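Local coordinates for B-agarase (PDB 5Z6P), which is an agarase of glycoside hydrolase family 50 that probably cleaves beta-galactosidic linkages in agarose, at residues Y300-R309 against W428-A438; Q445-I455 against T498-N508. All coordinates share one frame; numbering follows the deposited sequence.

Contact 1 of 2, residues Y300-R309 against W428-A438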
loop_
_atom_site.group_PDB
_atom_site.type_symbol
_atom_site.label_atom_id
_atom_site.label_comp_id
_atom_site.label_asym_id
_atom_site.label_seq_id
_atom_site.Cartn_x
_atom_site.Cartn_y
_atom_site.Cartn_z
ATOM N N TYR A 300 4.341 -20.093 -16.566
ATOM C CA TYR A 300 4.908 -19.358 -15.451
ATOM C C TYR A 300 3.855 -18.528 -14.724
ATOM O O TYR A 300 2.972 -17.927 -15.323
ATOM C CB TYR A 300 6.071 -18.486 -15.952
ATOM C CG TYR A 300 6.818 -17.684 -14.895
ATOM C CD1 TYR A 300 7.894 -18.232 -14.207
ATOM C CD2 TYR A 300 6.466 -16.363 -14.615
ATOM C CE1 TYR A 300 8.587 -17.501 -13.252
ATOM C CE2 TYR A 300 7.161 -15.618 -13.662
ATOM C CZ TYR A 300 8.225 -16.197 -12.985
ATOM O OH TYR A 300 8.918 -15.478 -12.057
ATOM N N PHE A 301 3.952 -18.541 -13.406
ATOM C CA PHE A 301 3.124 -17.734 -12.550
ATOM C C PHE A 301 4.082 -17.058 -11.550
ATOM O O PHE A 301 4.935 -17.713 -10.954
ATOM C CB PHE A 301 2.063 -18.590 -11.866
ATOM C CG PHE A 301 1.022 -17.799 -11.109
ATOM C CD1 PHE A 301 -0.128 -17.344 -11.746
ATOM C CD2 PHE A 301 1.181 -17.535 -9.749
ATOM C CE1 PHE A 301 -1.092 -16.632 -11.056
ATOM C CE2 PHE A 301 0.228 -16.821 -9.044
ATOM C CZ PHE A 301 -0.914 -16.372 -9.689
ATOM N N ALA A 302 3.965 -15.744 -11.397
ATOM C CA ALA A 302 4.976 -14.971 -10.651
ATOM C C ALA A 302 4.616 -14.750 -9.187
ATOM O O ALA A 302 3.676 -14.036 -8.886
ATOM C CB ALA A 302 5.215 -13.617 -11.327
ATOM N N THR A 303 5.378 -15.350 -8.276
ATOM C CA THR A 303 5.188 -15.073 -6.852
ATOM C C THR A 303 6.514 -14.634 -6.245
ATOM O O THR A 303 7.566 -15.185 -6.567
ATOM C CB THR A 303 4.632 -16.301 -6.070
ATOM O OG1 THR A 303 5.501 -17.429 -6.251
ATOM C CG2 THR A 303 3.222 -16.659 -6.561
ATOM N N GLY A 304 6.461 -13.632 -5.376
ATOM C CA GLY A 304 7.672 -13.075 -4.796
ATOM C C GLY A 304 7.414 -11.840 -3.964
ATOM O O GLY A 304 6.271 -11.432 -3.808
ATOM N N LEU A 305 8.486 -11.244 -3.453
ATOM C CA LEU A 305 8.397 -10.126 -2.520
ATOM C C LEU A 305 9.002 -8.848 -3.099
ATOM O O LEU A 305 9.934 -8.892 -3.887
ATOM C CB LEU A 305 9.114 -10.466 -1.210
ATOM C CG LEU A 305 8.878 -11.868 -0.625
ATOM C CD1 LEU A 305 9.717 -12.071 0.639
ATOM C CD2 LEU A 305 7.407 -12.097 -0.336
ATOM N N ASP A 306 8.441 -7.719 -2.702
ATOM C CA ASP A 306 8.960 -6.427 -3.080
ATOM C C ASP A 306 10.046 -5.945 -2.111
ATOM O O ASP A 306 10.161 -6.450 -0.998
ATOM C CB ASP A 306 7.833 -5.402 -3.126
ATOM C CG ASP A 306 6.778 -5.741 -4.148
ATOM O OD1 ASP A 306 7.103 -6.299 -5.223
ATOM O OD2 ASP A 306 5.612 -5.453 -3.839
ATOM N N ILE A 307 10.812 -4.953 -2.553
ATOM C CA ILE A 307 11.825 -4.281 -1.742
ATOM C C ILE A 307 12.886 -5.271 -1.250
ATOM O O ILE A 307 12.992 -5.551 -0.073
ATOM C CB ILE A 307 11.199 -3.552 -0.544
ATOM C CG1 ILE A 307 9.965 -2.755 -0.979
ATOM C CG2 ILE A 307 12.236 -2.643 0.131
ATOM C CD1 ILE A 307 10.283 -1.459 -1.719
ATOM N N ILE A 308 13.671 -5.802 -2.176
ATOM C CA ILE A 308 14.777 -6.664 -1.813
ATOM C C ILE A 308 16.062 -5.832 -1.895
ATOM O O ILE A 308 16.838 -5.909 -2.834
ATOM C CB ILE A 308 14.806 -7.914 -2.696
ATOM C CG1 ILE A 308 13.428 -8.589 -2.606
ATOM C CG2 ILE A 308 15.900 -8.869 -2.231
ATOM C CD1 ILE A 308 13.179 -9.645 -3.599
ATOM N N ARG A 309 16.246 -5.032 -0.856
ATOM C CA ARG A 309 17.278 -4.011 -0.798
ATOM C C ARG A 309 17.272 -3.459 0.623
ATOM O O ARG A 309 16.361 -3.781 1.403
ATOM C CB ARG A 309 17.017 -2.905 -1.822
ATOM C CG ARG A 309 15.753 -2.094 -1.551
ATOM C CD ARG A 309 15.513 -1.040 -2.634
ATOM N NE ARG A 309 14.514 -0.054 -2.238
ATOM C CZ ARG A 309 13.991 0.848 -3.066
ATOM N NH1 ARG A 309 14.385 0.884 -4.335
ATOM N NH2 ARG A 309 13.083 1.707 -2.633
ATOM N N TRP A 428 11.459 -21.283 -0.229
ATOM C CA TRP A 428 10.075 -20.950 0.081
ATOM C C TRP A 428 9.135 -21.157 -1.118
ATOM O O TRP A 428 7.910 -21.155 -0.969
ATOM C CB TRP A 428 9.991 -19.496 0.563
ATOM C CG TRP A 428 10.861 -19.209 1.758
ATOM C CD1 TRP A 428 11.559 -20.124 2.517
ATOM C CD2 TRP A 428 11.123 -17.928 2.339
ATOM N NE1 TRP A 428 12.234 -19.479 3.530
ATOM C CE2 TRP A 428 11.988 -18.132 3.443
ATOM C CE3 TRP A 428 10.718 -16.622 2.034
ATOM C CZ2 TRP A 428 12.443 -17.087 4.243
ATOM C CZ3 TRP A 428 11.180 -15.583 2.826
ATOM C CH2 TRP A 428 12.032 -15.820 3.921
ATOM N N GLY A 429 9.717 -21.326 -2.298
ATOM C CA GLY A 429 8.946 -21.600 -3.498
ATOM C C GLY A 429 8.642 -20.420 -4.411
ATOM O O GLY A 429 8.004 -20.592 -5.447
ATOM N N PHE A 430 9.088 -19.218 -4.041
ATOM C CA PHE A 430 8.777 -18.050 -4.855
ATOM C C PHE A 430 9.460 -18.190 -6.188
ATOM O O PHE A 430 10.560 -18.712 -6.254
ATOM C CB PHE A 430 9.209 -16.751 -4.176
ATOM C CG PHE A 430 8.316 -16.332 -3.057
ATOM C CD1 PHE A 430 6.974 -16.065 -3.284
ATOM C CD2 PHE A 430 8.814 -16.212 -1.764
ATOM C CE1 PHE A 430 6.156 -15.673 -2.252
ATOM C CE2 PHE A 430 7.995 -15.819 -0.729
ATOM C CZ PHE A 430 6.665 -15.561 -0.967
ATOM N N THR A 431 8.791 -17.747 -7.249
ATOM C CA THR A 431 9.329 -17.874 -8.594
ATOM C C THR A 431 10.031 -16.619 -9.092
ATOM O O THR A 431 10.495 -16.574 -10.240
ATOM C CB THR A 431 8.215 -18.232 -9.602
ATOM O OG1 THR A 431 7.094 -17.367 -9.405
ATOM C CG2 THR A 431 7.776 -19.696 -9.404
ATOM N N CYS A 432 10.092 -15.600 -8.238
ATOM C CA CYS A 432 10.804 -14.377 -8.587
ATOM C C CYS A 432 11.195 -13.543 -7.394
ATOM O O CYS A 432 10.741 -13.764 -6.282
ATOM C CB CYS A 432 9.963 -13.486 -9.512
ATOM S SG CYS A 432 8.629 -12.621 -8.651
ATOM N N LEU A 433 12.040 -12.565 -7.690
ATOM C CA LEU A 433 12.282 -11.405 -6.868
ATOM C C LEU A 433 11.405 -10.293 -7.439
ATOM O O LEU A 433 11.397 -10.076 -8.655
ATOM C CB LEU A 433 13.763 -11.010 -6.906
ATOM C CG LEU A 433 14.782 -12.123 -6.602
ATOM C CD1 LEU A 433 16.213 -11.638 -6.803
ATOM C CD2 LEU A 433 14.586 -12.624 -5.200
ATOM N N GLY A 434 10.674 -9.600 -6.568
ATOM C CA GLY A 434 9.680 -8.633 -6.976
ATOM C C GLY A 434 10.202 -7.248 -7.305
ATOM O O GLY A 434 11.360 -7.085 -7.648
ATOM N N ASN A 435 9.336 -6.247 -7.206
ATOM C CA ASN A 435 9.740 -4.905 -7.589
ATOM C C ASN A 435 10.686 -4.296 -6.583
ATOM O O ASN A 435 10.638 -4.631 -5.403
ATOM C CB ASN A 435 8.546 -3.990 -7.765
ATOM C CG ASN A 435 8.858 -2.836 -8.688
ATOM O OD1 ASN A 435 9.764 -2.936 -9.513
ATOM N ND2 ASN A 435 8.130 -1.746 -8.553
ATOM N N TRP A 436 11.538 -3.398 -7.070
ATOM C CA TRP A 436 12.541 -2.737 -6.256
ATOM C C TRP A 436 13.499 -3.757 -5.647
ATOM O O TRP A 436 13.792 -3.723 -4.447
ATOM C CB TRP A 436 11.857 -1.879 -5.178
ATOM C CG TRP A 436 10.962 -0.791 -5.784
ATOM C CD1 TRP A 436 11.361 0.235 -6.599
ATOM C CD2 TRP A 436 9.547 -0.647 -5.629
ATOM N NE1 TRP A 436 10.279 1.014 -6.954
ATOM C CE2 TRP A 436 9.151 0.494 -6.371
ATOM C CE3 TRP A 436 8.565 -1.366 -4.927
ATOM C CZ2 TRP A 436 7.821 0.934 -6.430
ATOM C CZ3 TRP A 436 7.244 -0.929 -4.984
ATOM C CH2 TRP A 436 6.882 0.210 -5.734
ATOM N N THR A 437 13.943 -4.688 -6.487
ATOM C CA THR A 437 15.046 -5.573 -6.168
ATOM C C THR A 437 16.357 -4.852 -6.504
ATOM O O THR A 437 16.473 -4.277 -7.585
ATOM C CB THR A 437 14.943 -6.899 -6.946
ATOM O OG1 THR A 437 13.851 -7.680 -6.446
ATOM C CG2 THR A 437 16.219 -7.701 -6.808
ATOM N N ALA A 438 17.323 -4.861 -5.585
ATOM C CA ALA A 438 18.626 -4.230 -5.835
ATOM C C ALA A 438 19.274 -4.820 -7.076
ATOM O O ALA A 438 19.267 -6.020 -7.258
ATOM C CB ALA A 438 19.549 -4.385 -4.643
HETATM O O HOH W 1 10.983 -12.628 -3.793
#
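T431 turns its hydroxyl onto segment 300-309 and uses it twice: OG1 donates to F301 O over 2.7 Å, in the carbonyl plane on a lone pair, and accepts from T303 N at 2.9 Å. A short hydroxyl side chain suits this place, standing in for backbone groups. The segments run in the same direction, consistent with neighbouring staves of the (β/α)8 barrel expected of this family, although W428-A438 has no regular strand geometry. Backbone bonds from G434 N to L305 O, I307 N to N435 O and A438 N to I308 O tie them, and a water bridges L305 N and C432 O. Lacking a side chain, G304 lets C432 O within 3.5 Å of its CA.

Following F430 outward, CB lies 3.3 Å from T303 O, CG faces G304 CA, and CD1 is 3.2 Å from G304 N. CE1 follows G304 N at 3.7 Å; CE2 and CZ reach L305, with F430 CZ 3.6 Å from L305 CD2. A phenyl ring spans this length, from the T303-G304 backbone to leucine.

D306 OD1, a carboxylate acceptor for an N-H outside regular strand, receives N435 N on its anti side. Y300 and T431 run past each other in opposite directions; chi1 of -178° swings the tyrosine CG away from its N, and Y300 OH donates to T431 O at 2.6 Å, from 64° out of the carbonyl plane.

Contact 2 of 2, residues Q445-I455 against T498-N508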
loop_
_atom_site.group_PDB
_atom_site.type_symbol
_atom_site.label_atom_id
_atom_site.label_comp_id
_atom_site.label_asym_id
_atom_site.label_seq_id
_atom_site.Cartn_x
_atom_site.Cartn_y
_atom_site.Cartn_z
ATOM N N GLN A 445 21.264 -15.375 -11.740
ATOM C CA GLN A 445 21.092 -16.582 -12.551
ATOM C C GLN A 445 20.615 -17.817 -11.770
ATOM O O GLN A 445 21.016 -18.931 -12.055
ATOM C CB GLN A 445 22.402 -16.899 -13.283
ATOM C CG GLN A 445 23.021 -15.658 -13.938
ATOM C CD GLN A 445 23.741 -15.952 -15.234
ATOM O OE1 GLN A 445 24.529 -16.883 -15.322
ATOM N NE2 GLN A 445 23.465 -15.148 -16.258
ATOM N N ARG A 446 19.741 -17.606 -10.798
ATOM C CA ARG A 446 19.125 -18.704 -10.077
ATOM C C ARG A 446 17.616 -18.469 -9.921
ATOM O O ARG A 446 16.837 -19.410 -9.785
ATOM C CB ARG A 446 19.780 -18.880 -8.707
ATOM C CG ARG A 446 21.233 -19.359 -8.723
ATOM C CD ARG A 446 21.844 -19.281 -7.305
ATOM N NE ARG A 446 21.078 -20.069 -6.349
ATOM C CZ ARG A 446 20.984 -19.804 -5.050
ATOM N NH1 ARG A 446 21.594 -18.749 -4.525
ATOM N NH2 ARG A 446 20.256 -20.589 -4.274
ATOM N N ILE A 447 17.212 -17.202 -9.947
ATOM C CA ILE A 447 15.807 -16.841 -9.789
ATOM C C ILE A 447 15.455 -15.605 -10.625
ATOM O O ILE A 447 16.204 -14.642 -10.627
ATOM C CB ILE A 447 15.469 -16.590 -8.291
ATOM C CG1 ILE A 447 13.980 -16.299 -8.115
ATOM C CG2 ILE A 447 16.353 -15.479 -7.699
ATOM C CD1 ILE A 447 13.480 -16.471 -6.689
ATOM N N PRO A 448 14.325 -15.649 -11.364
ATOM C CA PRO A 448 13.901 -14.492 -12.163
ATOM C C PRO A 448 13.618 -13.269 -11.287
ATOM O O PRO A 448 13.362 -13.409 -10.092
ATOM C CB PRO A 448 12.628 -14.972 -12.841
ATOM C CG PRO A 448 12.735 -16.489 -12.834
ATOM C CD PRO A 448 13.442 -16.810 -11.565
ATOM N N PHE A 449 13.673 -12.084 -11.878
ATOM C CA PHE A 449 13.427 -10.861 -11.131
ATOM C C PHE A 449 12.615 -9.868 -11.978
ATOM O O PHE A 449 12.524 -10.019 -13.188
ATOM C CB PHE A 449 14.749 -10.231 -10.693
ATOM C CG PHE A 449 15.587 -9.748 -11.839
ATOM C CD1 PHE A 449 16.458 -10.602 -12.490
ATOM C CD2 PHE A 449 15.498 -8.438 -12.275
ATOM C CE1 PHE A 449 17.214 -10.156 -13.560
ATOM C CE2 PHE A 449 16.237 -8.003 -13.341
ATOM C CZ PHE A 449 17.092 -8.859 -13.988
ATOM N N PHE A 450 12.027 -8.873 -11.325
ATOM C CA PHE A 450 11.325 -7.808 -12.016
ATOM C C PHE A 450 12.157 -6.520 -11.914
ATOM O O PHE A 450 12.706 -6.224 -10.870
ATOM C CB PHE A 450 9.928 -7.618 -11.429
ATOM C CG PHE A 450 8.942 -8.705 -11.817
ATOM C CD1 PHE A 450 9.045 -9.995 -11.308
ATOM C CD2 PHE A 450 7.903 -8.425 -12.687
ATOM C CE1 PHE A 450 8.126 -10.977 -11.680
ATOM C CE2 PHE A 450 6.977 -9.404 -13.060
ATOM C CZ PHE A 450 7.087 -10.678 -12.554
ATOM N N ALA A 451 12.273 -5.781 -13.012
ATOM C CA ALA A 451 13.040 -4.532 -13.036
ATOM C C ALA A 451 12.095 -3.330 -12.928
ATOM O O ALA A 451 10.898 -3.454 -13.182
ATOM C CB ALA A 451 13.875 -4.432 -14.309
ATOM N N ASN A 452 12.639 -2.182 -12.543
ATOM C CA ASN A 452 11.849 -0.971 -12.366
ATOM C C ASN A 452 12.641 0.276 -12.738
ATOM O O ASN A 452 13.864 0.305 -12.610
ATOM C CB ASN A 452 11.384 -0.842 -10.931
ATOM C CG ASN A 452 12.495 -0.378 -10.011
ATOM O OD1 ASN A 452 13.286 -1.185 -9.525
ATOM N ND2 ASN A 452 12.584 0.927 -9.800
ATOM N N GLY A 453 11.928 1.303 -13.174
ATOM C CA GLY A 453 12.513 2.598 -13.402
ATOM C C GLY A 453 11.494 3.663 -13.074
ATOM O O GLY A 453 10.298 3.410 -13.109
ATOM N N TRP A 454 11.982 4.849 -12.743
ATOM C CA TRP A 454 11.155 6.041 -12.532
ATOM C C TRP A 454 11.443 7.061 -13.612
ATOM O O TRP A 454 12.602 7.315 -13.905
ATOM C CB TRP A 454 11.448 6.708 -11.192
ATOM C CG TRP A 454 11.308 5.853 -9.978
ATOM C CD1 TRP A 454 12.292 5.155 -9.345
ATOM C CD2 TRP A 454 10.115 5.645 -9.230
ATOM N NE1 TRP A 454 11.779 4.511 -8.237
ATOM C CE2 TRP A 454 10.442 4.794 -8.150
ATOM C CE3 TRP A 454 8.805 6.108 -9.353
ATOM C CZ2 TRP A 454 9.498 4.389 -7.213
ATOM C CZ3 TRP A 454 7.865 5.696 -8.418
ATOM C CH2 TRP A 454 8.220 4.846 -7.364
ATOM N N ILE A 455 10.418 7.698 -14.152
ATOM C CA ILE A 455 10.661 8.777 -15.096
ATOM C C ILE A 455 10.544 10.123 -14.393
ATOM O O ILE A 455 9.474 10.515 -13.979
ATOM C CB ILE A 455 9.695 8.728 -16.304
ATOM C CG1 ILE A 455 9.770 7.349 -16.978
ATOM C CG2 ILE A 455 10.054 9.836 -17.296
ATOM C CD1 ILE A 455 8.794 7.183 -18.117
ATOM N N THR A 498 19.255 -9.483 -19.892
ATOM C CA THR A 498 19.147 -10.870 -19.414
ATOM C C THR A 498 17.721 -11.432 -19.499
ATOM O O THR A 498 16.754 -10.769 -19.159
ATOM C CB THR A 498 19.668 -11.034 -17.943
ATOM O OG1 THR A 498 19.683 -12.426 -17.598
ATOM C CG2 THR A 498 18.806 -10.291 -16.937
ATOM N N PRO A 499 17.591 -12.687 -19.951
ATOM C CA PRO A 499 16.281 -13.341 -19.994
ATOM C C PRO A 499 15.709 -13.605 -18.601
ATOM O O PRO A 499 14.524 -13.879 -18.489
ATOM C CB PRO A 499 16.566 -14.654 -20.723
ATOM C CG PRO A 499 18.000 -14.900 -20.447
ATOM C CD PRO A 499 18.656 -13.558 -20.469
ATOM N N TRP A 500 16.539 -13.507 -17.568
ATOM C CA TRP A 500 16.082 -13.666 -16.187
ATOM C C TRP A 500 15.194 -12.509 -15.716
ATOM O O TRP A 500 14.551 -12.602 -14.673
ATOM C CB TRP A 500 17.279 -13.791 -15.230
ATOM C CG TRP A 500 18.001 -15.112 -15.297
ATOM C CD1 TRP A 500 19.127 -15.393 -16.010
ATOM C CD2 TRP A 500 17.649 -16.316 -14.614
ATOM N NE1 TRP A 500 19.498 -16.700 -15.815
ATOM C CE2 TRP A 500 18.607 -17.289 -14.959
ATOM C CE3 TRP A 500 16.616 -16.670 -13.746
ATOM C CZ2 TRP A 500 18.562 -18.596 -14.462
ATOM C CZ3 TRP A 500 16.572 -17.970 -13.256
ATOM C CH2 TRP A 500 17.544 -18.913 -13.611
ATOM N N CYS A 501 15.177 -11.408 -16.466
ATOM C CA CYS A 501 14.284 -10.301 -16.137
ATOM C C CYS A 501 12.902 -10.568 -16.679
ATOM O O CYS A 501 12.711 -10.559 -17.882
ATOM C CB CYS A 501 14.790 -8.967 -16.699
ATOM S SG CYS A 501 13.663 -7.601 -16.300
ATOM N N VAL A 502 11.937 -10.779 -15.798
ATOM C CA VAL A 502 10.591 -11.126 -16.231
ATOM C C VAL A 502 9.924 -9.966 -16.957
ATOM O O VAL A 502 9.276 -10.155 -17.986
ATOM C CB VAL A 502 9.693 -11.548 -15.052
ATOM C CG1 VAL A 502 8.308 -11.838 -15.559
ATOM C CG2 VAL A 502 10.272 -12.787 -14.360
ATOM N N GLY A 503 10.096 -8.767 -16.407
ATOM C CA GLY A 503 9.498 -7.582 -16.979
ATOM C C GLY A 503 9.895 -6.322 -16.238
ATOM O O GLY A 503 10.544 -6.376 -15.206
ATOM N N ILE A 504 9.475 -5.182 -16.780
ATOM C CA ILE A 504 9.871 -3.880 -16.275
ATOM C C ILE A 504 8.667 -3.043 -15.877
ATOM O O ILE A 504 7.796 -2.782 -16.701
ATOM C CB ILE A 504 10.678 -3.109 -17.332
ATOM C CG1 ILE A 504 11.831 -3.983 -17.856
ATOM C CG2 ILE A 504 11.163 -1.769 -16.759
ATOM C CD1 ILE A 504 12.264 -3.635 -19.247
ATOM N N PHE A 505 8.602 -2.654 -14.609
ATOM C CA PHE A 505 7.600 -1.696 -14.163
ATOM C C PHE A 505 8.158 -0.307 -14.405
ATOM O O PHE A 505 9.324 -0.062 -14.132
ATOM C CB PHE A 505 7.264 -1.824 -12.663
ATOM C CG PHE A 505 6.664 -3.133 -12.258
ATOM C CD1 PHE A 505 5.327 -3.396 -12.480
ATOM C CD2 PHE A 505 7.421 -4.071 -11.589
ATOM C CE1 PHE A 505 4.766 -4.598 -12.076
ATOM C CE2 PHE A 505 6.858 -5.278 -11.190
ATOM C CZ PHE A 505 5.537 -5.534 -11.447
ATOM N N ILE A 506 7.331 0.600 -14.896
ATOM C CA ILE A 506 7.731 1.996 -14.981
ATOM C C ILE A 506 6.790 2.845 -14.159
ATOM O O ILE A 506 5.588 2.783 -14.334
ATOM C CB ILE A 506 7.757 2.532 -16.433
ATOM C CG1 ILE A 506 8.798 1.795 -17.267
ATOM C CG2 ILE A 506 8.056 4.033 -16.428
ATOM C CD1 ILE A 506 10.227 2.019 -16.817
ATOM N N ASP A 507 7.365 3.623 -13.241
ATOM C CA ASP A 507 6.610 4.491 -12.353
ATOM C C ASP A 507 5.736 3.666 -11.417
ATOM O O ASP A 507 5.778 2.445 -11.450
ATOM C CB ASP A 507 5.772 5.496 -13.165
ATOM C CG ASP A 507 6.642 6.534 -13.877
ATOM O OD1 ASP A 507 7.655 6.941 -13.301
ATOM O OD2 ASP A 507 6.318 6.920 -15.012
ATOM N N ASN A 508 4.937 4.342 -10.601
ATOM C CA ASN A 508 4.218 3.690 -9.514
ATOM C C ASN A 508 3.157 4.609 -8.920
ATOM O O ASN A 508 3.445 5.755 -8.585
ATOM C CB ASN A 508 5.210 3.241 -8.423
ATOM C CG ASN A 508 4.537 2.541 -7.247
ATOM O OD1 ASN A 508 4.064 1.416 -7.362
ATOM N ND2 ASN A 508 4.539 3.192 -6.097
HETATM O O HOH W 2 21.807 -12.944 -16.172
HETATM O O HOH W 3 6.586 9.701 -14.507
HETATM O O HOH W 4 7.943 8.908 -11.316
#
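V502 is an extra residue in its strand: between the F449-C501 and A451-I504 pairs, the 498-508 side has two residues where the other has one. Its helical backbone angles take up the surplus in a beta bulge. Its N still bonds to F449 O, and its side chain turns toward the partner strand, CB lying over one face of the F450 ring, 3.8 Å from the centroid in a CH-pi contact. CG1 approaches F450 CZ at 3.4 Å, and CG2 packs on P448 CB.

Before the bulge, W500 lays one face of its indole against the Q445-R446 backbone. Q445 CA sits over the five-membered ring, 3.8 Å from its centroid, while P448 N lies at the indole edge. So broad and flat a ring can lie against several successive residues, Q445 to P448.

The parallel strands 449-453 and 501-506, with helix 478-495 between them in sequence, form a β-α-β unit. F449, A451, C501, I504 and I506 share one face, where F449 meets I495 of that helix and I504 and I506 meet L606 of helix 581-609. Apolar residues suit this helix-covered face. F450, N452 and F505 occupy the other face. With chi1 at 66°, F449 CG is placed between its backbone N and carbonyl carbon, and the ring lies over C501 CA, 4.0 Å from the centroid, with T498 CG2 at its edge.

At the far end D507 OD1 takes I455 N on its syn side, 3.0 Å away at a nearly straight 176°, and also receives a water. OD2 is bound by Y598 OH and by a second water, which also donates to I455 O. Several donors thus grip this carboxylate. Beyond it, N508 CB rests 3.6 Å from W454 CH2, and R619 NE hydrogen-bonds to N508 OD1.

In the fold
Contacts 1 and 2 are adjacent, their centres about 10 Å apart, and they join through residues 431-435. L433 probably hydrogen-bonds both ways to the next strand, its N to P448 O at 2.9 Å and its O to F450 N at 3.0 Å, consistent with 300-309, 428-438, 445-455 and 498-508 following one another round a barrel wall. C432 of contact 1 packs on F450 of contact 2, and H713 touches both. Towards the C-terminal ends of the strands, W436 and N435 of contact 1 approach N508 and N452 of contact 2, with R619 beside them. In such barrels this end usually holds the active site, so the C-terminal ends of both contacts probably lie near the substrate cleft.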